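Side-chain contact in fungal protease inhibitor-1 (Antheraea mylitta, PDB 3BT4), which inhibits trypsin, chymotrypsin and proteases of the fungi Aspergillus oryzae and Rhizopus oryzae: residues 16-20 with 21-25. Residues are numbered along the deposited sequence; the frame is centred on the assembly and turned at random.
Sequences SPIAR and ASCRS
Ser-22 grips the carbonyl of Ala-19 twice, through its backbone and through its hydroxyl. The backbone bond, Ser-22 N to Ala-19 O at 3.2 Å, is fairly straight at hydrogen (158°), but the donor stands well above the carbonyl plane. The hydroxyl bond is shorter, Ser-22 OG donating to Ala-19 O at 2.7 Å, and its donor is tilted only 17° from that plane. A chi1 of 74° sets OG between the backbone N and carbonyl carbon of Ser-22 and turns it back over the start of the turn. One residue further on, the same spacing recurs in a weak bond from Cys-23 N to Arg-20 O (3.4 Å), and a water donating to both Arg-20 O and Cys-23 O bridges the two carbonyls.

Arg-24 NH1 donates to Ala-21 O at 2.8 Å, with that oxygen nearly in the guanidinium plane, and to Cys-23 O at 3.2 Å, so the side chain folds back over the end of the turn. Two carbonyls met at one nitrogen should limit how far the guanidinium can rotate.

Apolar contact is slight: Ile-18 CD1 lies 4.0 Å from Cys-23 SG. Separately, Ile-18 CB makes a plain van der Waals approach to the hydroxyl, 3.8 Å from Ser-22 OG. Beyond the turn, Ile-18 touches Pro-41 and Cys-43 of strand 40-47, and Arg-20 and Cys-23 touch Tyr-29 of strand 28-30.

The successive i to i+3 backbone bonds, the second of them weak, mark a short 3-10 turn on the protein surface, within the loop joining helix 8-11 to strand 28-30. The disulfide of Cys-23 with Cys-43, one of six in this small cysteine-rich inhibitor, pins this turn to strand 40-47.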
loop_
_atom_site.group_PDB
_atom_site.type_symbol
_atom_site.label_atom_id
_atom_site.label_comp_id
_atom_site.label_asym_id
_atom_site.label_seq_id
_atom_site.Cartn_x
_atom_site.Cartn_y
_atom_site.Cartn_z
ATOM N N SER A 16 -15.337 5.820 1.363
ATOM C CA SER A 16 -15.972 4.678 2.003
ATOM C C SER A 16 -14.969 3.819 2.761
ATOM O O SER A 16 -14.759 2.656 2.392
ATOM C CB SER A 16 -16.705 3.836 0.959
ATOM O OG SER A 16 -17.549 4.645 0.147
ATOM N N PRO A 17 -14.378 4.372 3.845
ATOM C CA PRO A 17 -13.228 3.733 4.483
ATOM C C PRO A 17 -13.660 2.498 5.249
ATOM O O PRO A 17 -14.754 2.481 5.823
ATOM C CB PRO A 17 -12.716 4.808 5.448
ATOM C CG PRO A 17 -13.950 5.597 5.816
ATOM C CD PRO A 17 -14.800 5.594 4.561
ATOM N N ILE A 18 -12.830 1.464 5.230
ATOM C CA ILE A 18 -13.076 0.304 6.064
ATOM C C ILE A 18 -12.644 0.646 7.491
ATOM O O ILE A 18 -11.785 1.503 7.698
ATOM C CB ILE A 18 -12.291 -0.944 5.580
ATOM C CG1 ILE A 18 -10.791 -0.745 5.808
ATOM C CG2 ILE A 18 -12.628 -1.268 4.130
ATOM C CD1 ILE A 18 -9.974 -1.941 5.608
ATOM N N ALA A 19 -13.238 -0.042 8.461
ATOM C CA ALA A 19 -12.868 0.088 9.862
ATOM C C ALA A 19 -11.704 -0.840 10.193
ATOM O O ALA A 19 -11.507 -1.863 9.550
ATOM C CB ALA A 19 -14.073 -0.201 10.770
ATOM N N ARG A 20 -10.931 -0.454 11.195
ATOM C CA ARG A 20 -9.844 -1.273 11.715
ATOM C C ARG A 20 -10.372 -2.624 12.199
ATOM O O ARG A 20 -9.771 -3.670 11.959
ATOM C CB ARG A 20 -9.137 -0.536 12.858
ATOM C CG ARG A 20 -8.010 -1.319 13.469
ATOM C CD ARG A 20 -7.195 -0.494 14.416
ATOM N NE ARG A 20 -7.955 -0.106 15.593
ATOM C CZ ARG A 20 -7.405 0.224 16.761
ATOM N NH1 ARG A 20 -6.098 0.223 16.910
ATOM N NH2 ARG A 20 -8.179 0.574 17.774
ATOM N N ALA A 21 -11.526 -2.551 12.859
ATOM C CA ALA A 21 -12.301 -3.672 13.391
ATOM C C ALA A 21 -12.737 -4.722 12.363
ATOM O O ALA A 21 -13.214 -5.785 12.746
ATOM C CB ALA A 21 -13.566 -3.097 14.111
ATOM N N SER A 22 -12.601 -4.419 11.072
ATOM C CA SER A 22 -13.071 -5.300 9.991
ATOM C C SER A 22 -12.010 -6.212 9.363
ATOM O O SER A 22 -12.362 -7.161 8.669
ATOM C CB SER A 22 -13.759 -4.495 8.885
ATOM O OG SER A 22 -12.838 -3.753 8.081
ATOM N N CYS A 23 -10.727 -5.916 9.589
ATOM C CA CYS A 23 -9.626 -6.742 9.082
ATOM C C CYS A 23 -9.511 -8.042 9.854
ATOM O O CYS A 23 -9.573 -8.040 11.085
ATOM C CB CYS A 23 -8.297 -5.998 9.178
ATOM S SG CYS A 23 -8.271 -4.471 8.212
ATOM N N ARG A 24 -9.328 -9.138 9.123
ATOM C CA ARG A 24 -9.272 -10.476 9.724
ATOM C C ARG A 24 -7.919 -11.085 9.449
ATOM O O ARG A 24 -7.549 -11.292 8.303
ATOM C CB ARG A 24 -10.370 -11.376 9.166
ATOM C CG ARG A 24 -11.786 -10.937 9.464
ATOM C CD ARG A 24 -12.067 -11.035 10.945
ATOM N NE ARG A 24 -13.382 -10.493 11.285
ATOM C CZ ARG A 24 -13.597 -9.279 11.776
ATOM N NH1 ARG A 24 -12.586 -8.457 11.994
ATOM N NH2 ARG A 24 -14.830 -8.895 12.065
ATOM N N SER A 25 -7.177 -11.335 10.518
ATOM C CA SER A 25 -5.836 -11.918 10.427
ATOM C C SER A 25 -5.894 -13.215 9.609
ATOM O O SER A 25 -6.879 -13.964 9.715
ATOM C CB SER A 25 -5.222 -12.133 11.813
ATOM O OG SER A 25 -5.963 -13.054 12.563
HETATM O O HOH W 1 -9.419 -6.134 13.255
#